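Local atomic coordinates of uncharacterized protein SPO1766 (Silicibacter pomeroyi, PDB entry 3DNX), a protein that is of unknown function but belongs to the MmcB-like DNA repair proteins of the PDDEXK nuclease clan and may therefore act on DNA. Residues R22-H27 and E53-E58; W84-E89 and E93-E98; L101-A106 and E110-A115. All coordinates share one frame; numbering follows the deposited sequence.

Overall arrangement
All three contacts build on one mixed sheet. Contact 1 lies nearest the middle of the chain, where the end of helix 12-26 meets strand 54-59 through three buried apolar side chains. Contact 2, farther out, folds the loop after strand 81-86 back over Trp84 and Val86 of that strand; it too is apolar, with a CH-pi contact as its distinctive feature. Contact 3 differs in kind: strands 100-104 and 109-113 are joined by backbone hydrogen bonds at the edge of the sheet, partly exposed. Strand 81-86 pairs with 54-59 and with 100-104, linking the three. Trp55 touches Ile111, and Leu95 touches Leu101, so neighbouring contacts share their packing.

Contact 1 (R22-H27 and E53-E58); sequences RHLRAH and EIWVIE
Leu24, near the end of helix 12-26, and Trp55, on strand 54-59, bring the two backbones to their nearest approach, with CA atoms 10.1 Å apart, too far for the backbones to touch, so that side chains alone bridge the distance. Leu24 alone spans it from the helix, and its two methyl branches divide the work. CD2 goes to the tryptophan, lying 3.8 Å from Trp55 CE3 and equally near CZ3, so it meets the outer part of the six-membered ring at a slant. The two side chains pass each other in opposite directions. CD1 turns to the other neighbour and meets Ile57 tip to tip, with Leu24 CD1 4.1 Å from Ile57 CD1. Having CG beside its backbone N (chi1 -74°) and an extended second torsion, Leu24 holds this fork pointed at the strand. A forked leucine suits the place, since Trp55 and Ile57 stand two residues apart on the same side of the strand.

A helix packed on a central mixed sheet is consistent with the PDDEXK clan to which the MmcB-like family belongs. Glu58, Cys59 and Lys60 probably correspond to the E-x-K part of the clan's signature; Cys59 binds sodium together with Asp65. Ile57, directly before Glu58 in the chain, turns to the helix instead, its side chain about 10 Å from a sodium ion.

Trp55 is wedged further by Phe29 and Phe83, whose rings meet it at about 40°. On the helix, His27 N closes the last turn on Leu24 O at 3.0 Å. Arginines suit the parts of the helix turned from the strand: Arg22 forms a salt bridge to Asp145 of the second subunit, and Arg25 one to Glu153 of that subunit.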
loop_
_atom_site.group_PDB
_atom_site.type_symbol
_atom_site.label_atom_id
_atom_site.label_comp_id
_atom_site.label_asym_id
_atom_site.label_seq_id
_atom_site.Cartn_x
_atom_site.Cartn_y
_atom_site.Cartn_z
ATOM N N ARG A 22 -0.306 -5.195 -14.423
ATOM C CA ARG A 22 -0.506 -4.141 -15.476
ATOM C C ARG A 22 -1.955 -4.045 -15.794
ATOM O O ARG A 22 -2.511 -2.946 -15.849
ATOM C CB ARG A 22 0.284 -4.444 -16.733
ATOM C CG ARG A 22 1.736 -4.266 -16.589
ATOM C CD ARG A 22 2.504 -4.732 -17.817
ATOM N NE ARG A 22 3.875 -4.245 -17.776
ATOM C CZ ARG A 22 4.594 -3.914 -18.846
ATOM N NH1 ARG A 22 4.137 -4.079 -20.087
ATOM N NH2 ARG A 22 5.814 -3.460 -18.685
ATOM N N HIS A 23 -2.610 -5.210 -16.011
ATOM C CA HIS A 23 -3.996 -5.218 -16.459
ATOM C C HIS A 23 -4.964 -4.759 -15.381
ATOM O O HIS A 23 -5.892 -3.976 -15.654
ATOM C CB HIS A 23 -4.392 -6.632 -16.982
ATOM C CG HIS A 23 -5.745 -6.670 -17.625
ATOM N ND1 HIS A 23 -6.057 -5.913 -18.732
ATOM C CD2 HIS A 23 -6.894 -7.297 -17.261
ATOM C CE1 HIS A 23 -7.310 -6.124 -19.063
ATOM N NE2 HIS A 23 -7.843 -6.952 -18.184
ATOM N N LEU A 24 -4.748 -5.203 -14.137
ATOM C CA LEU A 24 -5.538 -4.722 -13.000
ATOM C C LEU A 24 -5.449 -3.187 -12.907
ATOM O O LEU A 24 -6.450 -2.507 -12.784
ATOM C CB LEU A 24 -5.053 -5.312 -11.671
ATOM C CG LEU A 24 -5.427 -6.779 -11.459
ATOM C CD1 LEU A 24 -4.719 -7.290 -10.188
ATOM C CD2 LEU A 24 -6.920 -6.941 -11.337
ATOM N N ARG A 25 -4.255 -2.667 -13.045
ATOM C CA ARG A 25 -4.036 -1.221 -12.871
ATOM C C ARG A 25 -4.745 -0.415 -13.992
ATOM O O ARG A 25 -5.338 0.657 -13.741
ATOM C CB ARG A 25 -2.547 -0.911 -12.753
ATOM C CG ARG A 25 -2.203 0.578 -12.580
ATOM C CD ARG A 25 -0.725 0.848 -12.660
ATOM N NE ARG A 25 -0.577 2.278 -12.510
ATOM C CZ ARG A 25 0.277 2.903 -11.706
ATOM N NH1 ARG A 25 1.178 2.234 -10.985
ATOM N NH2 ARG A 25 0.229 4.233 -11.654
ATOM N N ALA A 26 -4.682 -0.930 -15.195
ATOM C CA ALA A 26 -5.405 -0.344 -16.366
ATOM C C ALA A 26 -6.913 -0.223 -16.119
ATOM O O ALA A 26 -7.603 0.667 -16.665
ATOM C CB ALA A 26 -5.141 -1.174 -17.592
ATOM N N HIS A 27 -7.442 -1.096 -15.255
ATOM C CA HIS A 27 -8.859 -1.035 -14.902
ATOM C C HIS A 27 -9.183 -0.587 -13.477
ATOM O O HIS A 27 -10.255 -0.944 -12.946
ATOM C CB HIS A 27 -9.455 -2.377 -15.211
ATOM C CG HIS A 27 -9.520 -2.661 -16.675
ATOM N ND1 HIS A 27 -10.509 -2.139 -17.490
ATOM C CD2 HIS A 27 -8.709 -3.379 -17.478
ATOM C CE1 HIS A 27 -10.312 -2.557 -18.725
ATOM N NE2 HIS A 27 -9.239 -3.318 -18.742
ATOM N N GLU A 53 -13.143 -4.249 -3.223
ATOM C CA GLU A 53 -13.290 -5.626 -3.727
ATOM C C GLU A 53 -11.913 -6.344 -3.606
ATOM O O GLU A 53 -10.865 -5.738 -3.842
ATOM C CB GLU A 53 -13.783 -5.596 -5.185
ATOM C CG GLU A 53 -15.026 -4.665 -5.479
ATOM C CD GLU A 53 -14.666 -3.257 -6.077
ATOM O OE1 GLU A 53 -15.256 -2.825 -7.092
ATOM O OE2 GLU A 53 -13.803 -2.573 -5.560
ATOM N N ILE A 54 -11.901 -7.594 -3.156
ATOM C CA ILE A 54 -10.648 -8.346 -3.003
ATOM C C ILE A 54 -10.673 -9.534 -3.980
ATOM O O ILE A 54 -11.602 -10.349 -3.976
ATOM C CB ILE A 54 -10.417 -8.816 -1.528
ATOM C CG1 ILE A 54 -10.210 -7.601 -0.612
ATOM C CG2 ILE A 54 -9.162 -9.721 -1.397
ATOM C CD1 ILE A 54 -10.611 -7.868 0.811
ATOM N N TRP A 55 -9.637 -9.589 -4.831
ATOM C CA TRP A 55 -9.421 -10.651 -5.796
ATOM C C TRP A 55 -8.136 -11.380 -5.483
ATOM O O TRP A 55 -7.133 -10.770 -5.136
ATOM C CB TRP A 55 -9.283 -10.055 -7.189
ATOM C CG TRP A 55 -10.541 -9.511 -7.776
ATOM C CD1 TRP A 55 -11.726 -9.272 -7.148
ATOM C CD2 TRP A 55 -10.715 -9.090 -9.130
ATOM N NE1 TRP A 55 -12.626 -8.706 -8.026
ATOM C CE2 TRP A 55 -12.027 -8.596 -9.253
ATOM C CE3 TRP A 55 -9.882 -9.054 -10.228
ATOM C CZ2 TRP A 55 -12.536 -8.105 -10.450
ATOM C CZ3 TRP A 55 -10.402 -8.568 -11.440
ATOM C CH2 TRP A 55 -11.713 -8.105 -11.519
ATOM N N VAL A 56 -8.179 -12.693 -5.558
ATOM C CA VAL A 56 -6.996 -13.512 -5.469
ATOM C C VAL A 56 -6.781 -14.086 -6.866
ATOM O O VAL A 56 -7.716 -14.643 -7.499
ATOM C CB VAL A 56 -7.166 -14.629 -4.432
ATOM C CG1 VAL A 56 -6.180 -15.805 -4.701
ATOM C CG2 VAL A 56 -7.053 -14.036 -3.014
ATOM N N ILE A 57 -5.548 -13.949 -7.344
ATOM C CA ILE A 57 -5.151 -14.509 -8.626
ATOM C C ILE A 57 -3.940 -15.402 -8.415
ATOM O O ILE A 57 -2.875 -14.946 -7.977
ATOM C CB ILE A 57 -4.827 -13.422 -9.682
ATOM C CG1 ILE A 57 -6.033 -12.521 -9.885
ATOM C CG2 ILE A 57 -4.413 -14.028 -11.040
ATOM C CD1 ILE A 57 -5.811 -11.160 -9.332
ATOM N N GLU A 58 -4.123 -16.686 -8.730
ATOM C CA GLU A 58 -3.060 -17.642 -8.702
ATOM C C GLU A 58 -2.491 -17.815 -10.103
ATOM O O GLU A 58 -3.215 -18.266 -11.032
ATOM C CB GLU A 58 -3.575 -18.989 -8.162
ATOM C CG GLU A 58 -3.832 -19.007 -6.696
ATOM C CD GLU A 58 -2.562 -18.860 -5.892
ATOM O OE1 GLU A 58 -1.825 -19.859 -5.762
ATOM O OE2 GLU A 58 -2.303 -17.751 -5.388
#

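Contact 2 (W84-E89 and E93-E98); sequences WAVDME and ELLPAE
Trp84 and Leu95 both set CG beside the backbone N, and for Trp84 (chi1 -55°) a second torsion of 94° stands the indole across its CB so that a broad face is offered to the leucine. Leu95 CD2 sits over that face, 4.0 Å from the centroid of the five-membered ring of Trp84 and 15° off its normal, a CH-pi contact. The other methyl, CD1, drops beside the root of the indole, with Leu95 CD1 3.9 Å from Trp84 CB, and it also meets Val86 tip to tip, Leu95 CD1 lying 4.0 Å from Val86 CG1. One leucine thereby fills the angle between two side chains on the same side of strand 81-86.

Pro96 continues the cover along the indole, crossing it at about a right angle. Its CD comes obliquely to the nitrogen end of the ring, 3.6 Å from Trp84 NE1, and its CG lies 4.0 Å from Trp84 CZ2. The proline ring, whose CD and CG both lie against the indole, offers a rigid apolar surface there.

In the fold, this is the connection between the neighbouring parallel strands 81-86 and 100-104 closing down on the sheet. Phe66, Tyr82 and Trp72 meet the indole edge-to-face, making an aromatic cluster; the Trp84 side chain is about 8 Å from a bound sodium ion. An alanine in place of Trp84 would remove the indole, and Leu95 CD2 and the Pro96 ring would probably lose their common support and face a gap. Leu95 also packs on Phe66.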
loop_
_atom_site.group_PDB
_atom_site.type_symbol
_atom_site.label_atom_id
_atom_site.label_comp_id
_atom_site.label_asym_id
_atom_site.label_seq_id
_atom_site.Cartn_x
_atom_site.Cartn_y
_atom_site.Cartn_z
ATOM N N TRP A 84 -7.637 -17.941 -11.759
ATOM C CA TRP A 84 -6.371 -18.455 -12.263
ATOM C C TRP A 84 -5.814 -17.499 -13.300
ATOM O O TRP A 84 -6.578 -16.821 -13.965
ATOM C CB TRP A 84 -6.545 -19.823 -12.884
ATOM C CG TRP A 84 -7.170 -20.826 -11.984
ATOM C CD1 TRP A 84 -8.482 -21.135 -11.921
ATOM C CD2 TRP A 84 -6.503 -21.655 -11.019
ATOM N NE1 TRP A 84 -8.687 -22.123 -10.975
ATOM C CE2 TRP A 84 -7.482 -22.429 -10.394
ATOM C CE3 TRP A 84 -5.167 -21.804 -10.623
ATOM C CZ2 TRP A 84 -7.171 -23.362 -9.411
ATOM C CZ3 TRP A 84 -4.862 -22.710 -9.637
ATOM C CH2 TRP A 84 -5.849 -23.466 -9.038
ATOM N N ALA A 85 -4.492 -17.418 -13.396
ATOM C CA ALA A 85 -3.801 -16.697 -14.487
ATOM C C ALA A 85 -2.756 -17.667 -15.070
ATOM O O ALA A 85 -1.934 -18.199 -14.348
ATOM C CB ALA A 85 -3.144 -15.393 -13.997
ATOM N N VAL A 86 -2.849 -17.902 -16.373
ATOM C CA VAL A 86 -1.987 -18.822 -17.111
ATOM C C VAL A 86 -1.624 -18.205 -18.446
ATOM O O VAL A 86 -2.275 -17.240 -18.906
ATOM C CB VAL A 86 -2.684 -20.188 -17.338
ATOM C CG1 VAL A 86 -3.058 -20.836 -15.985
ATOM C CG2 VAL A 86 -3.917 -20.076 -18.255
ATOM N N ASP A 87 -0.607 -18.755 -19.096
ATOM C CA ASP A 87 -0.271 -18.276 -20.403
ATOM C C ASP A 87 -1.033 -19.079 -21.475
ATOM O O ASP A 87 -1.729 -20.050 -21.176
ATOM C CB ASP A 87 1.246 -18.268 -20.600
ATOM C CG ASP A 87 1.868 -19.648 -20.729
ATOM O OD1 ASP A 87 1.206 -20.699 -21.026
ATOM O OD2 ASP A 87 3.114 -19.661 -20.568
HETATM N N MSE A 88 -0.816 -18.702 -22.718
HETATM C CA MSE A 88 -1.523 -19.301 -23.854
HETATM C C MSE A 88 -1.093 -20.735 -24.175
HETATM O O MSE A 88 -1.739 -21.407 -25.013
HETATM C CB MSE A 88 -1.396 -18.399 -25.099
HETATM C CG MSE A 88 0.021 -18.249 -25.690
HETATM SE SE MSE A 88 0.250 -16.771 -27.017
HETATM C CE MSE A 88 2.144 -17.150 -27.403
ATOM N N GLU A 89 -0.001 -21.213 -23.555
ATOM C CA GLU A 89 0.467 -22.609 -23.731
ATOM C C GLU A 89 -0.181 -23.559 -22.719
ATOM O O GLU A 89 -0.132 -24.767 -22.887
ATOM C CB GLU A 89 1.983 -22.722 -23.552
ATOM C CG GLU A 89 2.836 -22.336 -24.746
ATOM C CD GLU A 89 4.214 -22.998 -24.693
ATOM O OE1 GLU A 89 5.058 -22.579 -23.869
ATOM O OE2 GLU A 89 4.435 -23.957 -25.458
ATOM N N GLU A 93 -8.603 -25.632 -20.198
ATOM C CA GLU A 93 -9.819 -26.436 -19.988
ATOM C C GLU A 93 -9.767 -27.330 -18.764
ATOM O O GLU A 93 -10.796 -27.759 -18.257
ATOM C CB GLU A 93 -10.122 -27.298 -21.218
ATOM C CG GLU A 93 -10.754 -26.506 -22.389
ATOM C CD GLU A 93 -11.067 -27.280 -23.622
ATOM O OE1 GLU A 93 -10.952 -28.558 -23.696
ATOM O OE2 GLU A 93 -11.467 -26.604 -24.603
ATOM N N LEU A 94 -8.562 -27.629 -18.323
ATOM C CA LEU A 94 -8.329 -28.455 -17.126
ATOM C C LEU A 94 -8.529 -27.693 -15.838
ATOM O O LEU A 94 -8.628 -28.306 -14.795
ATOM C CB LEU A 94 -6.918 -29.056 -17.163
ATOM C CG LEU A 94 -6.665 -29.989 -18.370
ATOM C CD1 LEU A 94 -5.370 -30.779 -18.144
ATOM C CD2 LEU A 94 -7.828 -30.959 -18.726
ATOM N N LEU A 95 -8.582 -26.355 -15.895
ATOM C CA LEU A 95 -8.796 -25.579 -14.670
ATOM C C LEU A 95 -10.282 -25.718 -14.223
ATOM O O LEU A 95 -11.185 -25.912 -15.057
ATOM C CB LEU A 95 -8.413 -24.126 -14.842
ATOM C CG LEU A 95 -6.979 -23.839 -15.236
ATOM C CD1 LEU A 95 -6.747 -22.351 -15.812
ATOM C CD2 LEU A 95 -6.094 -24.115 -14.035
ATOM N N PRO A 96 -10.524 -25.627 -12.902
ATOM C CA PRO A 96 -11.897 -25.695 -12.359
ATOM C C PRO A 96 -12.863 -24.719 -13.083
ATOM O O PRO A 96 -12.555 -23.520 -13.232
ATOM C CB PRO A 96 -11.728 -25.268 -10.916
ATOM C CG PRO A 96 -10.301 -25.537 -10.575
ATOM C CD PRO A 96 -9.508 -25.474 -11.858
ATOM N N ALA A 97 -14.014 -25.237 -13.489
ATOM C CA ALA A 97 -14.991 -24.485 -14.251
ATOM C C ALA A 97 -15.528 -23.265 -13.515
ATOM O O ALA A 97 -15.878 -22.272 -14.148
ATOM C CB ALA A 97 -16.139 -25.395 -14.598
ATOM N N GLU A 98 -15.590 -23.363 -12.192
ATOM C CA GLU A 98 -16.187 -22.349 -11.300
ATOM C C GLU A 98 -15.294 -21.130 -11.076
ATOM O O GLU A 98 -15.759 -20.090 -10.614
ATOM C CB GLU A 98 -16.568 -22.980 -9.945
ATOM C CG GLU A 98 -15.592 -24.063 -9.388
ATOM C CD GLU A 98 -15.624 -25.394 -10.176
ATOM O OE1 GLU A 98 -16.617 -25.671 -10.867
ATOM O OE2 GLU A 98 -14.641 -26.147 -10.127
#

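Contact 3 (L101-A106 and E110-A115); sequences LLIADA and EIVRMA
Val112 and Arg113 both face Leu101, a classic beta bulge in the antiparallel hairpin of strands 100-104 and 109-113. Leu101 O takes two backbone bonds: Val112 N lies 2.8 Å from it, nearly along the C=O axis, while Arg113 N reaches the same oxygen on a lone pair in the carbonyl plane, at a longer 3.2 Å. Leu101 N answers by giving a 2.8 Å bond to Arg113 O. Beyond the bulge the pairing is regular, and Ile103 and Glu110 exchange two bonds, with Ile103 N 3.0 Å from Glu110 O.

The packing is closest around Leu101, which is buried. Its CG, anti to the backbone N (chi1 -179°), meets Val112 CG2 at 3.7 Å, and that same valine methyl also reaches Ile103 CG1. On the opposite face of the sheet Leu102, likewise buried, crosses Ile111 with Leu102 CG 3.8 Å from Ile111 CG1; Phe83 packs against this leucine. Branched aliphatic residues suit both faces because their branches reach across from strand to strand, Leu101 and Ile103 to Val112 on one side and Leu102 to Ile111 on the other.

The outer strand, 109-113, is the last of the sheet within this chain, and its side is looser. Glu110 is exposed there; Val112 is exposed as a residue too, yet its CG2 lies against Leu101 and Ile103. Arg113 bends at its third torsion (79°), bringing its guanidinium flat over Leu101, whose CB lies 4.2 Å above the centre of the group. Its NE is hydrogen-bonded to Ser99 O, so the charged end is held by a backbone carbonyl while its face shelters the leucine. The backbone bonds, two of them on Leu101 O, thus fix the register of the strands, while apolar pairs drawn from both strands pack the two faces.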
loop_
_atom_site.group_PDB
_atom_site.type_symbol
_atom_site.label_atom_id
_atom_site.label_comp_id
_atom_site.label_asym_id
_atom_site.label_seq_id
_atom_site.Cartn_x
_atom_site.Cartn_y
_atom_site.Cartn_z
ATOM N N LEU A 101 -10.721 -16.706 -14.856
ATOM C CA LEU A 101 -9.556 -17.030 -15.646
ATOM C C LEU A 101 -9.030 -15.838 -16.395
ATOM O O LEU A 101 -9.772 -15.167 -17.144
ATOM C CB LEU A 101 -9.881 -18.180 -16.647
ATOM C CG LEU A 101 -8.740 -18.681 -17.573
ATOM C CD1 LEU A 101 -7.561 -19.282 -16.791
ATOM C CD2 LEU A 101 -9.264 -19.761 -18.604
ATOM N N LEU A 102 -7.720 -15.620 -16.260
ATOM C CA LEU A 102 -7.011 -14.667 -17.082
ATOM C C LEU A 102 -5.996 -15.401 -17.907
ATOM O O LEU A 102 -5.381 -16.361 -17.437
ATOM C CB LEU A 102 -6.245 -13.598 -16.253
ATOM C CG LEU A 102 -7.042 -12.552 -15.475
ATOM C CD1 LEU A 102 -7.507 -13.146 -14.181
ATOM C CD2 LEU A 102 -6.199 -11.358 -15.198
ATOM N N ILE A 103 -5.818 -14.942 -19.131
ATOM C CA ILE A 103 -4.658 -15.329 -19.920
ATOM C C ILE A 103 -3.654 -14.177 -19.883
ATOM O O ILE A 103 -4.013 -13.036 -20.174
ATOM C CB ILE A 103 -5.034 -15.654 -21.388
ATOM C CG1 ILE A 103 -6.201 -16.657 -21.489
ATOM C CG2 ILE A 103 -3.804 -16.105 -22.147
ATOM C CD1 ILE A 103 -5.878 -18.014 -20.993
ATOM N N ALA A 104 -2.412 -14.476 -19.498
ATOM C CA ALA A 104 -1.424 -13.463 -19.172
ATOM C C ALA A 104 -0.058 -13.825 -19.760
ATOM O O ALA A 104 0.188 -14.982 -20.167
ATOM C CB ALA A 104 -1.315 -13.301 -17.633
ATOM N N ASP A 105 0.792 -12.802 -19.842
ATOM C CA ASP A 105 2.242 -12.961 -20.048
ATOM C C ASP A 105 2.938 -11.834 -19.297
ATOM O O ASP A 105 2.295 -11.189 -18.501
ATOM C CB ASP A 105 2.638 -13.024 -21.541
ATOM C CG ASP A 105 2.311 -11.745 -22.336
ATOM O OD1 ASP A 105 2.039 -10.655 -21.790
ATOM O OD2 ASP A 105 2.346 -11.828 -23.575
ATOM N N ALA A 106 4.227 -11.583 -19.549
ATOM C CA ALA A 106 4.943 -10.572 -18.775
ATOM C C ALA A 106 4.461 -9.176 -19.086
ATOM O O ALA A 106 4.773 -8.287 -18.330
ATOM C CB ALA A 106 6.477 -10.656 -18.986
ATOM N N GLU A 110 -5.621 -10.611 -19.957
ATOM C CA GLU A 110 -7.059 -10.388 -20.208
ATOM C C GLU A 110 -7.901 -11.360 -19.413
ATOM O O GLU A 110 -7.545 -12.507 -19.259
ATOM C CB GLU A 110 -7.392 -10.485 -21.699
ATOM C CG GLU A 110 -7.080 -11.842 -22.326
ATOM C CD GLU A 110 -7.297 -11.914 -23.833
ATOM O OE1 GLU A 110 -7.670 -10.914 -24.462
ATOM O OE2 GLU A 110 -7.065 -13.011 -24.416
ATOM N N ILE A 111 -9.037 -10.929 -18.924
ATOM C CA ILE A 111 -9.948 -11.827 -18.223
ATOM C C ILE A 111 -10.769 -12.491 -19.344
ATOM O O ILE A 111 -11.368 -11.805 -20.175
ATOM C CB ILE A 111 -10.884 -11.075 -17.300
ATOM C CG1 ILE A 111 -10.091 -10.325 -16.206
ATOM C CG2 ILE A 111 -11.945 -12.022 -16.715
ATOM C CD1 ILE A 111 -10.942 -9.502 -15.322
ATOM N N VAL A 112 -10.726 -13.797 -19.414
ATOM C CA VAL A 112 -11.528 -14.504 -20.418
ATOM C C VAL A 112 -12.776 -15.129 -19.772
ATOM O O VAL A 112 -13.718 -15.489 -20.474
ATOM C CB VAL A 112 -10.696 -15.521 -21.217
ATOM C CG1 VAL A 112 -9.702 -14.753 -22.163
ATOM C CG2 VAL A 112 -9.976 -16.497 -20.327
ATOM N N ARG A 113 -12.743 -15.258 -18.448
ATOM C CA ARG A 113 -13.847 -15.758 -17.656
ATOM C C ARG A 113 -13.874 -15.068 -16.291
ATOM O O ARG A 113 -12.933 -15.183 -15.497
ATOM C CB ARG A 113 -13.694 -17.284 -17.493
ATOM C CG ARG A 113 -14.859 -17.949 -16.850
ATOM C CD ARG A 113 -14.762 -19.452 -17.054
ATOM N NE ARG A 113 -13.850 -20.093 -16.151
ATOM C CZ ARG A 113 -13.001 -21.078 -16.476
ATOM N NH1 ARG A 113 -12.233 -21.612 -15.536
ATOM N NH2 ARG A 113 -12.927 -21.549 -17.715
HETATM N N MSE A 114 -14.962 -14.345 -16.025
HETATM C CA MSE A 114 -15.075 -13.540 -14.815
HETATM C C MSE A 114 -15.376 -14.493 -13.684
HETATM O O MSE A 114 -16.192 -15.403 -13.856
HETATM C CB MSE A 114 -16.171 -12.479 -15.002
HETATM C CG MSE A 114 -16.451 -11.644 -13.821
HETATM SE SE MSE A 114 -14.899 -10.701 -13.139
HETATM C CE MSE A 114 -14.470 -9.544 -14.635
ATOM N N ALA A 115 -14.700 -14.340 -12.547
ATOM C CA ALA A 115 -14.967 -15.201 -11.433
ATOM C C ALA A 115 -16.351 -14.912 -10.836
ATOM O O ALA A 115 -16.833 -13.771 -10.852
ATOM C CB ALA A 115 -13.877 -15.073 -10.423
#